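Local coordinates for protein restriction endonuclease AspBHI (Azoarcus sp., PDB 4OC8) that assembles into a tetramer and acts as a DNA modification-dependent restriction endonuclease, at residues T173-A178 against P198-A203; I238-Q243 against T375-W380; V298-E303 against R328-L333. One frame throughout, in Å; residues are numbered along the deposited sequence.

Overall arrangement
The three contacts sample both parts of a two-part nuclease. Contact 1 lies in the N-terminal region, of a family in the PUA clan, and contact 3 in the restriction endonuclease region, of the PD-(D/E)XK clan; their centres are 38 Å apart. Contact 2 lies on the opposite side of the chain's centre from contact 1, with the two centres 46 Å apart. Contacts 2 and 3 are closer neighbours, 25 Å between centres and about 12 Å between nearest atoms, and helix 251-263 packs on both. Along the chain contact 1 closes first; the pair 238-243 and 375-380 then brackets the strand pair of contact 3. None of the three touches another directly.

Contact 1 of 3, residues T173-A178 against P198-A203; sequences TILDEA and PVAWNA
Leu175 and Glu177 reach across to the start of a helix, meeting Ala200 from two directions: one with a methyl, the other with a carboxylate. Leu175 comes first. Its CG stands anti to the carbonyl carbon and its second torsion is extended (chi2 -178°), which carries CD1 out to the helix backbone, 3.7 Å from the C atom of Ala200. The same methyl lies 3.9 Å from Ala200 CB and also arrives at the edge of the Trp201 indole, near the ring plane, 4.0 Å from CE3. One branch fills the angle between the helix and the tryptophan.

Asp176 is the centre of an inverse gamma turn, and its carboxylate leads away from the helix to Trp157 NE1 of the second subunit. The turn brings Glu177 round to the helix start. There the chain, bent at chi2 (-71°), lays its carboxylate carbon CD 3.4 Å from CB of Pro198, the two side chains crossing obliquely. Glu177 OE2 accepts a hydrogen bond from Ala200 N at 3.0 Å, nearly straight at 164°; the donor arrives on the anti side of the oxygen and somewhat above the carboxylate plane. Because Pro198 occupies the N-cap position, Ala200 N belongs to the first turn, where backbone amides lack a partner one turn back. The positive end of the helix dipole would probably steady the carboxylate's negative charge.

In this N-terminal region, of a family in the PUA clan, strand 163-174, to which the first segment belongs in its opening residues, pairs antiparallel with strand 133-142, whose Leu139 and Val141 touch Trp201. Trp184, on helix 182-189, meets the same indole edge-to-face, so through Trp201 helix 199-207 packs against both helix 182-189 and the sheet.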
ATOM      1  N   THR A 173       5.615 -19.457  -4.484  1.00 36.76           N
ATOM      2  CA  THR A 173       6.755 -18.546  -4.443  1.00 36.29           C
ATOM      3  C   THR A 173       7.978 -19.201  -5.078  1.00 33.44           C
ATOM      4  O   THR A 173       8.345 -20.320  -4.719  1.00 37.54           O
ATOM      5  CB  THR A 173       7.097 -18.110  -3.004  1.00 34.99           C
ATOM      6  OG1 THR A 173       6.042 -17.291  -2.482  1.00 39.43           O
ATOM      7  CG2 THR A 173       8.393 -17.322  -2.984  1.00 27.27           C
ATOM      8  N   ILE A 174       8.583 -18.507  -6.036  1.00 28.29           N
ATOM      9  CA  ILE A 174       9.831 -18.942  -6.647  1.00 26.55           C
ATOM     10  C   ILE A 174      10.987 -18.810  -5.657  1.00 32.32           C
ATOM     11  O   ILE A 174      11.275 -17.710  -5.175  1.00 28.05           O
ATOM     12  CB  ILE A 174      10.174 -18.081  -7.867  1.00 26.59           C
ATOM     13  CG1 ILE A 174       8.979 -17.988  -8.814  1.00 30.97           C
ATOM     14  CG2 ILE A 174      11.385 -18.627  -8.575  1.00 24.21           C
ATOM     15  CD1 ILE A 174       8.532 -19.310  -9.358  1.00 30.82           C
ATOM     16  N   LEU A 175      11.649 -19.931  -5.364  1.00 32.37           N
ATOM     17  CA  LEU A 175      12.802 -19.951  -4.463  1.00 24.34           C
ATOM     18  C   LEU A 175      14.022 -19.286  -5.097  1.00 28.34           C
ATOM     19  O   LEU A 175      14.186 -19.318  -6.312  1.00 30.13           O
ATOM     20  CB  LEU A 175      13.144 -21.388  -4.071  1.00 21.59           C
ATOM     21  CG  LEU A 175      12.213 -22.069  -3.068  1.00 26.77           C
ATOM     22  CD1 LEU A 175      12.707 -23.471  -2.744  1.00 30.12           C
ATOM     23  CD2 LEU A 175      12.092 -21.237  -1.807  1.00 22.18           C
ATOM     24  N   ASP A 176      14.881 -18.697  -4.267  1.00 36.04           N
ATOM     25  CA  ASP A 176      16.103 -18.038  -4.744  1.00 34.21           C
ATOM     26  C   ASP A 176      17.187 -19.033  -5.156  1.00 31.40           C
ATOM     27  O   ASP A 176      18.103 -19.310  -4.389  1.00 32.92           O
ATOM     28  CB  ASP A 176      16.669 -17.081  -3.692  1.00 26.83           C
ATOM     29  CG  ASP A 176      17.778 -16.197  -4.240  1.00 34.42           C
ATOM     30  OD1 ASP A 176      18.130 -16.332  -5.428  1.00 34.22           O
ATOM     31  OD2 ASP A 176      18.298 -15.358  -3.471  1.00 37.85           O
ATOM     32  N   GLU A 177      17.084 -19.537  -6.384  1.00 34.88           N
ATOM     33  CA  GLU A 177      18.089 -20.414  -6.972  1.00 34.19           C
ATOM     34  C   GLU A 177      18.227 -20.075  -8.450  1.00 35.06           C
ATOM     35  O   GLU A 177      17.242 -20.092  -9.178  1.00 38.68           O
ATOM     36  CB  GLU A 177      17.687 -21.885  -6.821  1.00 27.88           C
ATOM     37  CG  GLU A 177      17.542 -22.349  -5.377  1.00 42.77           C
ATOM     38  CD  GLU A 177      18.878 -22.457  -4.643  1.00 55.42           C
ATOM     39  OE1 GLU A 177      19.930 -22.578  -5.308  1.00 57.86           O
ATOM     40  OE2 GLU A 177      18.873 -22.431  -3.392  1.00 53.29           O
ATOM     41  N   ALA A 178      19.441 -19.771  -8.898  1.00 42.62           N
ATOM     42  CA  ALA A 178      19.657 -19.397 -10.295  1.00 36.40           C
ATOM     43  C   ALA A 178      19.695 -20.609 -11.223  1.00 34.45           C
ATOM     44  O   ALA A 178      19.290 -20.524 -12.383  1.00 35.84           O
ATOM     45  CB  ALA A 178      20.927 -18.573 -10.443  1.00 32.03           C
ATOM     46  N   PRO A 198      18.746 -28.026  -4.214  1.00 43.40           N
ATOM     47  CA  PRO A 198      19.149 -26.643  -3.936  1.00 42.89           C
ATOM     48  C   PRO A 198      18.980 -26.308  -2.462  1.00 40.01           C
ATOM     49  O   PRO A 198      18.119 -26.887  -1.796  1.00 48.73           O
ATOM     50  CB  PRO A 198      18.179 -25.824  -4.786  1.00 30.34           C
ATOM     51  CG  PRO A 198      17.875 -26.719  -5.938  1.00 33.42           C
ATOM     52  CD  PRO A 198      17.824 -28.109  -5.358  1.00 39.32           C
ATOM     53  N   VAL A 199      19.803 -25.396  -1.960  1.00 35.29           N
ATOM     54  CA  VAL A 199      19.815 -25.079  -0.538  1.00 38.14           C
ATOM     55  C   VAL A 199      18.459 -24.546  -0.081  1.00 45.30           C
ATOM     56  O   VAL A 199      17.966 -24.927   0.981  1.00 44.22           O
ATOM     57  CB  VAL A 199      20.911 -24.047  -0.188  1.00 27.43           C
ATOM     58  CG1 VAL A 199      20.999 -23.863   1.310  1.00 20.81           C
ATOM     59  CG2 VAL A 199      22.246 -24.480  -0.746  1.00 26.12           C
ATOM     60  N   ALA A 200      17.863 -23.671  -0.886  1.00 32.03           N
ATOM     61  CA  ALA A 200      16.567 -23.086  -0.555  1.00 35.47           C
ATOM     62  C   ALA A 200      15.481 -24.162  -0.416  1.00 40.88           C
ATOM     63  O   ALA A 200      14.597 -24.073   0.451  1.00 35.72           O
ATOM     64  CB  ALA A 200      16.173 -22.042  -1.598  1.00 31.25           C
ATOM     65  N   TRP A 201      15.567 -25.188  -1.259  1.00 39.65           N
ATOM     66  CA  TRP A 201      14.628 -26.296  -1.193  1.00 35.91           C
ATOM     67  C   TRP A 201      14.772 -27.095   0.101  1.00 40.56           C
ATOM     68  O   TRP A 201      13.780 -27.353   0.780  1.00 43.10           O
ATOM     69  CB  TRP A 201      14.760 -27.219  -2.403  1.00 32.71           C
ATOM     70  CG  TRP A 201      13.754 -28.330  -2.366  1.00 37.66           C
ATOM     71  CD1 TRP A 201      13.947 -29.594  -1.891  1.00 34.82           C
ATOM     72  CD2 TRP A 201      12.388 -28.268  -2.794  1.00 39.97           C
ATOM     73  NE1 TRP A 201      12.794 -30.326  -2.010  1.00 35.04           N
ATOM     74  CE2 TRP A 201      11.820 -29.535  -2.560  1.00 42.73           C
ATOM     75  CE3 TRP A 201      11.592 -27.266  -3.358  1.00 39.77           C
ATOM     76  CZ2 TRP A 201      10.490 -29.827  -2.868  1.00 37.55           C
ATOM     77  CZ3 TRP A 201      10.271 -27.561  -3.667  1.00 36.15           C
ATOM     78  CH2 TRP A 201       9.736 -28.828  -3.420  1.00 36.36           C
ATOM     79  N   ASN A 202      16.000 -27.482   0.440  1.00 37.75           N
ATOM     80  CA  ASN A 202      16.237 -28.226   1.677  1.00 40.36           C
ATOM     81  C   ASN A 202      15.816 -27.413   2.890  1.00 40.27           C
ATOM     82  O   ASN A 202      15.233 -27.941   3.838  1.00 39.65           O
ATOM     83  CB  ASN A 202      17.707 -28.633   1.807  1.00 41.55           C
ATOM     84  CG  ASN A 202      18.098 -29.726   0.836  1.00 44.22           C
ATOM     85  OD1 ASN A 202      17.304 -30.617   0.537  1.00 55.77           O
ATOM     86  ND2 ASN A 202      19.328 -29.662   0.335  1.00 36.57           N
ATOM     87  N   ALA A 203      16.117 -26.119   2.844  1.00 37.47           N
ATOM     88  CA  ALA A 203      15.723 -25.192   3.893  1.00 35.79           C
ATOM     89  C   ALA A 203      14.212 -25.207   4.066  1.00 44.25           C
ATOM     90  O   ALA A 203      13.704 -25.286   5.195  1.00 45.60           O
ATOM     91  CB  ALA A 203      16.204 -23.794   3.565  1.00 23.43           C
TER

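Contact 2 of 3, residues I238-Q243 against T375-W380; sequences IEVIRQ and TQVDAW
Val240 and Val377 meet as the central bumps of a helix-helix packing, in which the axes of the two short segments approach to 9.5 Å and run in broadly the same direction, crossing at -38°. Val377 CG1, anti to its backbone nitrogen (chi1 176°), projects toward the hollow between Val240 and Ile241 on helix 232-244. It stands 3.7 Å from Val240 CG1 and 4.0 Å from Ile241 CG1, crossing the isoleucine side chain at about a right angle. In return, Val240 CG1 sits against both Val377 and Asp378, its methyl bridging these two neighbours on helix 374-386. Ile241 starts out to one side of the interface, but its extended chain (chi2 177°) sends CD1 back to the Trp380 indole, 4.3 Å from CZ3 and oblique to the ring. No hydrogen bond joins the segments; the fit is apolar at its middle and polar only at one border. Helix 251-263 meets Ile241 through Phe252, and Trp380 through Cys255 and Leu259, while helix 359-368 closes on Ile241 and Trp380 as well. At the polar border, the Asp378 OD1 that lies beside Val240 CG1 is in a salt bridge with Arg244 NH2.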
ATOM      1  N   ILE A 238     -12.437   1.473 -23.792  1.00 49.11           N
ATOM      2  CA  ILE A 238     -11.941   2.794 -23.397  1.00 50.21           C
ATOM      3  C   ILE A 238     -12.734   3.902 -24.096  1.00 55.67           C
ATOM      4  O   ILE A 238     -12.996   4.979 -23.526  1.00 46.90           O
ATOM      5  CB  ILE A 238     -10.434   2.952 -23.707  1.00 50.32           C
ATOM      6  CG1 ILE A 238      -9.628   1.892 -22.963  1.00 56.96           C
ATOM      7  CG2 ILE A 238      -9.936   4.333 -23.312  1.00 41.59           C
ATOM      8  CD1 ILE A 238      -9.753   1.993 -21.459  1.00 55.34           C
ATOM      9  N   GLU A 239     -13.127   3.626 -25.334  1.00 57.12           N
ATOM     10  CA  GLU A 239     -13.907   4.581 -26.103  1.00 57.35           C
ATOM     11  C   GLU A 239     -15.253   4.869 -25.446  1.00 49.49           C
ATOM     12  O   GLU A 239     -15.716   6.012 -25.461  1.00 49.41           O
ATOM     13  CB  GLU A 239     -14.093   4.107 -27.548  1.00 55.94           C
ATOM     14  CG  GLU A 239     -14.732   5.143 -28.461  1.00 59.62           C
ATOM     15  CD  GLU A 239     -14.076   6.515 -28.357  1.00 65.04           C
ATOM     16  OE1 GLU A 239     -12.830   6.594 -28.285  1.00 51.85           O
ATOM     17  OE2 GLU A 239     -14.818   7.522 -28.345  1.00 73.40           O
ATOM     18  N   VAL A 240     -15.877   3.843 -24.866  1.00 40.74           N
ATOM     19  CA  VAL A 240     -17.137   4.046 -24.148  1.00 44.07           C
ATOM     20  C   VAL A 240     -16.948   5.066 -23.025  1.00 45.96           C
ATOM     21  O   VAL A 240     -17.788   5.956 -22.816  1.00 43.71           O
ATOM     22  CB  VAL A 240     -17.707   2.730 -23.574  1.00 39.23           C
ATOM     23  CG1 VAL A 240     -18.967   3.001 -22.773  1.00 42.78           C
ATOM     24  CG2 VAL A 240     -18.004   1.749 -24.690  1.00 35.84           C
ATOM     25  N   ILE A 241     -15.823   4.949 -22.325  1.00 43.82           N
ATOM     26  CA  ILE A 241     -15.481   5.886 -21.261  1.00 45.49           C
ATOM     27  C   ILE A 241     -15.286   7.296 -21.807  1.00 43.15           C
ATOM     28  O   ILE A 241     -15.892   8.240 -21.299  1.00 44.65           O
ATOM     29  CB  ILE A 241     -14.219   5.454 -20.483  1.00 49.30           C
ATOM     30  CG1 ILE A 241     -14.452   4.109 -19.794  1.00 50.45           C
ATOM     31  CG2 ILE A 241     -13.836   6.509 -19.452  1.00 44.48           C
ATOM     32  CD1 ILE A 241     -13.237   3.579 -19.065  1.00 46.08           C
ATOM     33  N   ARG A 242     -14.449   7.438 -22.837  1.00 50.03           N
ATOM     34  CA  ARG A 242     -14.228   8.747 -23.468  1.00 46.59           C
ATOM     35  C   ARG A 242     -15.541   9.409 -23.895  1.00 54.85           C
ATOM     36  O   ARG A 242     -15.695  10.630 -23.806  1.00 50.62           O
ATOM     37  CB  ARG A 242     -13.330   8.623 -24.696  1.00 45.31           C
ATOM     38  CG  ARG A 242     -11.871   8.363 -24.419  1.00 47.33           C
ATOM     39  CD  ARG A 242     -11.078   8.463 -25.714  1.00 46.43           C
ATOM     40  NE  ARG A 242      -9.825   7.715 -25.670  1.00 53.06           N
ATOM     41  CZ  ARG A 242      -9.675   6.475 -26.135  1.00 62.62           C
ATOM     42  NH1 ARG A 242     -10.706   5.838 -26.682  1.00 57.50           N
ATOM     43  NH2 ARG A 242      -8.495   5.870 -26.054  1.00 51.42           N
ATOM     44  N   GLN A 243     -16.478   8.592 -24.366  1.00 50.33           N
ATOM     45  CA  GLN A 243     -17.777   9.084 -24.801  1.00 50.29           C
ATOM     46  C   GLN A 243     -18.664   9.493 -23.631  1.00 48.78           C
ATOM     47  O   GLN A 243     -19.426  10.452 -23.729  1.00 57.65           O
ATOM     48  CB  GLN A 243     -18.489   8.036 -25.660  1.00 47.33           C
ATOM     49  CG  GLN A 243     -17.897   7.881 -27.047  1.00 54.80           C
ATOM     50  CD  GLN A 243     -17.909   9.184 -27.821  1.00 62.56           C
ATOM     51  OE1 GLN A 243     -18.972   9.732 -28.112  1.00 66.56           O
ATOM     52  NE2 GLN A 243     -16.725   9.694 -28.146  1.00 63.64           N
ATOM     53  N   THR A 375     -21.403  -2.909 -22.805  1.00 61.90           N
ATOM     54  CA  THR A 375     -22.609  -2.809 -21.987  1.00 65.19           C
ATOM     55  C   THR A 375     -22.226  -2.800 -20.513  1.00 67.43           C
ATOM     56  O   THR A 375     -22.755  -2.011 -19.719  1.00 68.19           O
ATOM     57  CB  THR A 375     -23.572  -3.979 -22.238  1.00 65.85           C
ATOM     58  OG1 THR A 375     -23.557  -4.328 -23.629  1.00 69.03           O
ATOM     59  CG2 THR A 375     -24.989  -3.599 -21.816  1.00 59.02           C
ATOM     60  N   GLN A 376     -21.291  -3.679 -20.160  1.00 60.12           N
ATOM     61  CA  GLN A 376     -20.796  -3.764 -18.792  1.00 60.65           C
ATOM     62  C   GLN A 376     -20.089  -2.481 -18.369  1.00 60.15           C
ATOM     63  O   GLN A 376     -20.240  -2.037 -17.230  1.00 61.96           O
ATOM     64  CB  GLN A 376     -19.875  -4.971 -18.621  1.00 58.67           C
ATOM     65  CG  GLN A 376     -20.611  -6.297 -18.603  1.00 61.41           C
ATOM     66  CD  GLN A 376     -19.675  -7.484 -18.549  1.00 65.53           C
ATOM     67  OE1 GLN A 376     -18.472  -7.355 -18.783  1.00 64.24           O
ATOM     68  NE2 GLN A 376     -20.225  -8.652 -18.237  1.00 68.80           N
ATOM     69  N   VAL A 377     -19.321  -1.894 -19.287  1.00 55.43           N
ATOM     70  CA  VAL A 377     -18.684  -0.602 -19.044  1.00 51.82           C
ATOM     71  C   VAL A 377     -19.751   0.451 -18.762  1.00 57.08           C
ATOM     72  O   VAL A 377     -19.611   1.261 -17.844  1.00 53.65           O
ATOM     73  CB  VAL A 377     -17.836  -0.136 -20.247  1.00 49.13           C
ATOM     74  CG1 VAL A 377     -17.274   1.251 -19.996  1.00 44.20           C
ATOM     75  CG2 VAL A 377     -16.713  -1.111 -20.527  1.00 50.14           C
ATOM     76  N   ASP A 378     -20.821   0.422 -19.554  1.00 59.64           N
ATOM     77  CA  ASP A 378     -21.927   1.362 -19.379  1.00 62.99           C
ATOM     78  C   ASP A 378     -22.572   1.235 -18.003  1.00 62.64           C
ATOM     79  O   ASP A 378     -22.776   2.238 -17.309  1.00 54.72           O
ATOM     80  CB  ASP A 378     -22.974   1.185 -20.479  1.00 66.46           C
ATOM     81  CG  ASP A 378     -22.642   1.978 -21.729  1.00 76.78           C
ATOM     82  OD1 ASP A 378     -22.088   3.090 -21.592  1.00 65.29           O
ATOM     83  OD2 ASP A 378     -22.933   1.491 -22.846  1.00 78.37           O
ATOM     84  N   ALA A 379     -22.881   0.002 -17.610  1.00 62.90           N
ATOM     85  CA  ALA A 379     -23.466  -0.257 -16.295  1.00 53.53           C
ATOM     86  C   ALA A 379     -22.530   0.199 -15.176  1.00 63.81           C
ATOM     87  O   ALA A 379     -22.971   0.777 -14.177  1.00 60.53           O
ATOM     88  CB  ALA A 379     -23.783  -1.724 -16.147  1.00 45.31           C
ATOM     89  N   TRP A 380     -21.238  -0.065 -15.360  1.00 51.17           N
ATOM     90  CA  TRP A 380     -20.211   0.326 -14.407  1.00 37.74           C
ATOM     91  C   TRP A 380     -20.189   1.839 -14.206  1.00 53.35           C
ATOM     92  O   TRP A 380     -20.182   2.329 -13.067  1.00 52.45           O
ATOM     93  CB  TRP A 380     -18.845  -0.166 -14.886  1.00 50.76           C
ATOM     94  CG  TRP A 380     -17.708   0.216 -13.987  1.00 46.99           C
ATOM     95  CD1 TRP A 380     -17.470  -0.247 -12.728  1.00 38.44           C
ATOM     96  CD2 TRP A 380     -16.646   1.129 -14.285  1.00 45.70           C
ATOM     97  NE1 TRP A 380     -16.336   0.329 -12.219  1.00 49.40           N
ATOM     98  CE2 TRP A 380     -15.807   1.178 -13.158  1.00 46.05           C
ATOM     99  CE3 TRP A 380     -16.322   1.914 -15.397  1.00 49.41           C
ATOM    100  CZ2 TRP A 380     -14.667   1.974 -13.104  1.00 45.20           C
ATOM    101  CZ3 TRP A 380     -15.189   2.707 -15.344  1.00 47.21           C
ATOM    102  CH2 TRP A 380     -14.375   2.730 -14.208  1.00 47.29           C
TER

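Contact 3 of 3, residues V298-E303 against R328-L333; sequences VDFALE and REFGVL
Phe300 and Phe330 pair across two parallel strands of a beta-alpha-beta unit in the PD-(D/E)XK-type domain. With its CG between backbone N and carbonyl carbon (chi1 62°), Phe300 lies alongside Phe330. Phe300 first sets CB over the centre of the Phe330 ring, a CH-pi contact 3.4 Å from the centroid. CG and CD1 then pass beside Phe330 CZ, the latter at 3.6 Å, while CD2 and CE2 turn to Val332 CG2. The two rings, their planes 20° apart, are slid past each other and barely overlap. Val298 CG2 touches the Phe330 edge in the ring plane. Replacing Phe330 by an alanine would probably leave Phe300 CB without its aromatic lid and open a gap beside Val298.

Backbone bonds hold this register: Ala301 N gives to Phe330 O (2.9 Å), Val332 N to Ala301 O, and Glu303 N to Val332 O. Glu329 N bonds Asp299 OD1, and Asp299 OD2 makes a long salt bridge to Arg328 NE (3.7 Å).

Helix 251-263 lies by Phe300, Leu302 and Val332 through Thr260; helix 315-324 packs on the other face, where Leu321 meets Ala301, Glu303 and Leu333, and Arg320 NH1 and Arg324 NH1 both form salt bridges with Glu303 OE1.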
ATOM      1  N   VAL A 298      -1.241   8.323   4.298  1.00 43.88           N
ATOM      2  CA  VAL A 298      -0.459   9.145   3.394  1.00 47.72           C
ATOM      3  C   VAL A 298      -1.433   9.774   2.413  1.00 46.01           C
ATOM      4  O   VAL A 298      -2.422   9.150   2.035  1.00 48.13           O
ATOM      5  CB  VAL A 298       0.586   8.304   2.635  1.00 38.85           C
ATOM      6  CG1 VAL A 298       1.644   7.788   3.595  1.00 36.36           C
ATOM      7  CG2 VAL A 298      -0.078   7.147   1.898  1.00 44.01           C
ATOM      8  N   ASP A 299      -1.182  11.015   2.021  1.00 45.57           N
ATOM      9  CA  ASP A 299      -2.077  11.671   1.079  1.00 49.31           C
ATOM     10  C   ASP A 299      -1.508  11.645  -0.331  1.00 50.77           C
ATOM     11  O   ASP A 299      -0.291  11.656  -0.519  1.00 54.88           O
ATOM     12  CB  ASP A 299      -2.401  13.104   1.519  1.00 55.37           C
ATOM     13  CG  ASP A 299      -1.167  13.888   1.947  1.00 80.07           C
ATOM     14  OD1 ASP A 299      -0.036  13.457   1.635  1.00 76.04           O
ATOM     15  OD2 ASP A 299      -1.331  14.945   2.596  1.00 91.69           O
ATOM     16  N   PHE A 300      -2.388  11.591  -1.324  1.00 43.91           N
ATOM     17  CA  PHE A 300      -1.940  11.685  -2.710  1.00 44.39           C
ATOM     18  C   PHE A 300      -2.791  12.643  -3.524  1.00 47.72           C
ATOM     19  O   PHE A 300      -3.944  12.886  -3.196  1.00 45.22           O
ATOM     20  CB  PHE A 300      -1.901  10.311  -3.385  1.00 37.39           C
ATOM     21  CG  PHE A 300      -3.237   9.636  -3.474  1.00 38.87           C
ATOM     22  CD1 PHE A 300      -3.726   8.890  -2.411  1.00 45.25           C
ATOM     23  CD2 PHE A 300      -4.000   9.732  -4.622  1.00 39.88           C
ATOM     24  CE1 PHE A 300      -4.956   8.260  -2.489  1.00 45.90           C
ATOM     25  CE2 PHE A 300      -5.234   9.105  -4.707  1.00 49.37           C
ATOM     26  CZ  PHE A 300      -5.710   8.367  -3.639  1.00 44.89           C
ATOM     27  N   ALA A 301      -2.213  13.191  -4.586  1.00 50.23           N
ATOM     28  CA  ALA A 301      -2.965  14.065  -5.479  1.00 39.18           C
ATOM     29  C   ALA A 301      -3.408  13.289  -6.709  1.00 40.37           C
ATOM     30  O   ALA A 301      -2.634  12.531  -7.278  1.00 42.01           O
ATOM     31  CB  ALA A 301      -2.130  15.269  -5.880  1.00 42.17           C
ATOM     32  N   LEU A 302      -4.657  13.480  -7.113  1.00 38.97           N
ATOM     33  CA  LEU A 302      -5.203  12.801  -8.280  1.00 39.12           C
ATOM     34  C   LEU A 302      -5.270  13.750  -9.477  1.00 47.52           C
ATOM     35  O   LEU A 302      -5.600  14.927  -9.331  1.00 46.84           O
ATOM     36  CB  LEU A 302      -6.592  12.249  -7.962  1.00 33.84           C
ATOM     37  CG  LEU A 302      -7.308  11.465  -9.062  1.00 41.33           C
ATOM     38  CD1 LEU A 302      -6.489  10.261  -9.479  1.00 42.59           C
ATOM     39  CD2 LEU A 302      -8.691  11.034  -8.602  1.00 36.64           C
ATOM     40  N   GLU A 303      -4.940  13.236 -10.655  1.00 40.96           N
ATOM     41  CA  GLU A 303      -5.042  14.006 -11.888  1.00 40.65           C
ATOM     42  C   GLU A 303      -5.635  13.103 -12.950  1.00 42.76           C
ATOM     43  O   GLU A 303      -5.119  12.019 -13.206  1.00 45.18           O
ATOM     44  CB  GLU A 303      -3.669  14.514 -12.335  1.00 37.96           C
ATOM     45  CG  GLU A 303      -3.691  15.303 -13.640  1.00 50.26           C
ATOM     46  CD  GLU A 303      -4.203  16.732 -13.475  1.00 59.07           C
ATOM     47  OE1 GLU A 303      -3.876  17.375 -12.454  1.00 50.61           O
ATOM     48  OE2 GLU A 303      -4.929  17.213 -14.372  1.00 61.36           O
ATOM     49  N   ARG A 328       2.359  16.563  -0.562  1.00 74.51           N
ATOM     50  CA  ARG A 328       1.770  15.235  -0.445  1.00 63.01           C
ATOM     51  C   ARG A 328       2.783  14.155  -0.805  1.00 59.40           C
ATOM     52  O   ARG A 328       3.791  14.430  -1.456  1.00 63.61           O
ATOM     53  CB  ARG A 328       0.518  15.134  -1.314  1.00 60.47           C
ATOM     54  CG  ARG A 328      -0.409  16.326  -1.139  1.00 64.95           C
ATOM     55  CD  ARG A 328      -1.869  15.943  -1.224  1.00 61.53           C
ATOM     56  NE  ARG A 328      -2.674  16.741  -0.304  1.00 58.53           N
ATOM     57  CZ  ARG A 328      -3.145  17.950  -0.586  1.00 69.00           C
ATOM     58  NH1 ARG A 328      -2.891  18.502  -1.767  1.00 69.02           N
ATOM     59  NH2 ARG A 328      -3.871  18.605   0.312  1.00 64.37           N
ATOM     60  N   GLU A 329       2.516  12.931  -0.367  1.00 55.06           N
ATOM     61  CA  GLU A 329       3.470  11.839  -0.523  1.00 58.09           C
ATOM     62  C   GLU A 329       3.643  11.429  -1.976  1.00 46.93           C
ATOM     63  O   GLU A 329       4.764  11.212  -2.438  1.00 55.74           O
ATOM     64  CB  GLU A 329       3.050  10.630   0.316  1.00 59.51           C
ATOM     65  CG  GLU A 329       2.634  10.980   1.737  1.00 73.49           C
ATOM     66  CD  GLU A 329       3.722  11.686   2.524  1.00 94.17           C
ATOM     67  OE1 GLU A 329       4.919  11.446   2.248  1.00101.70           O
ATOM     68  OE2 GLU A 329       3.374  12.483   3.421  1.00103.74           O
ATOM     69  N   PHE A 330       2.533  11.321  -2.698  1.00 39.64           N
ATOM     70  CA  PHE A 330       2.599  10.949  -4.107  1.00 41.16           C
ATOM     71  C   PHE A 330       1.415  11.445  -4.948  1.00 39.72           C
ATOM     72  O   PHE A 330       0.519  12.130  -4.450  1.00 39.61           O
ATOM     73  CB  PHE A 330       2.771   9.434  -4.252  1.00 37.06           C
ATOM     74  CG  PHE A 330       1.589   8.635  -3.781  1.00 41.87           C
ATOM     75  CD1 PHE A 330       1.371   8.419  -2.426  1.00 40.29           C
ATOM     76  CD2 PHE A 330       0.706   8.082  -4.696  1.00 32.20           C
ATOM     77  CE1 PHE A 330       0.288   7.675  -1.992  1.00 33.05           C
ATOM     78  CE2 PHE A 330      -0.375   7.338  -4.272  1.00 32.49           C
ATOM     79  CZ  PHE A 330      -0.586   7.131  -2.917  1.00 36.87           C
ATOM     80  N   GLY A 331       1.433  11.103  -6.232  1.00 32.63           N
ATOM     81  CA  GLY A 331       0.358  11.466  -7.135  1.00 36.96           C
ATOM     82  C   GLY A 331      -0.037  10.330  -8.061  1.00 42.25           C
ATOM     83  O   GLY A 331       0.798   9.511  -8.437  1.00 47.91           O
ATOM     84  N   VAL A 332      -1.318  10.271  -8.416  1.00 37.65           N
ATOM     85  CA  VAL A 332      -1.813   9.307  -9.391  1.00 37.92           C
ATOM     86  C   VAL A 332      -2.341  10.053 -10.610  1.00 37.99           C
ATOM     87  O   VAL A 332      -3.089  11.020 -10.479  1.00 40.49           O
ATOM     88  CB  VAL A 332      -2.965   8.438  -8.827  1.00 35.95           C
ATOM     89  CG1 VAL A 332      -3.291   7.303  -9.785  1.00 36.47           C
ATOM     90  CG2 VAL A 332      -2.616   7.888  -7.464  1.00 29.99           C
ATOM     91  N   LEU A 333      -1.941   9.606 -11.794  1.00 38.49           N
ATOM     92  CA  LEU A 333      -2.420  10.191 -13.035  1.00 32.70           C
ATOM     93  C   LEU A 333      -3.158   9.144 -13.833  1.00 36.59           C
ATOM     94  O   LEU A 333      -2.548   8.217 -14.359  1.00 49.63           O
ATOM     95  CB  LEU A 333      -1.264  10.746 -13.864  1.00 32.71           C
ATOM     96  CG  LEU A 333      -1.657  11.300 -15.235  1.00 36.16           C
ATOM     97  CD1 LEU A 333      -1.188  12.733 -15.383  1.00 41.06           C
ATOM     98  CD2 LEU A 333      -1.098  10.441 -16.355  1.00 41.70           C
TER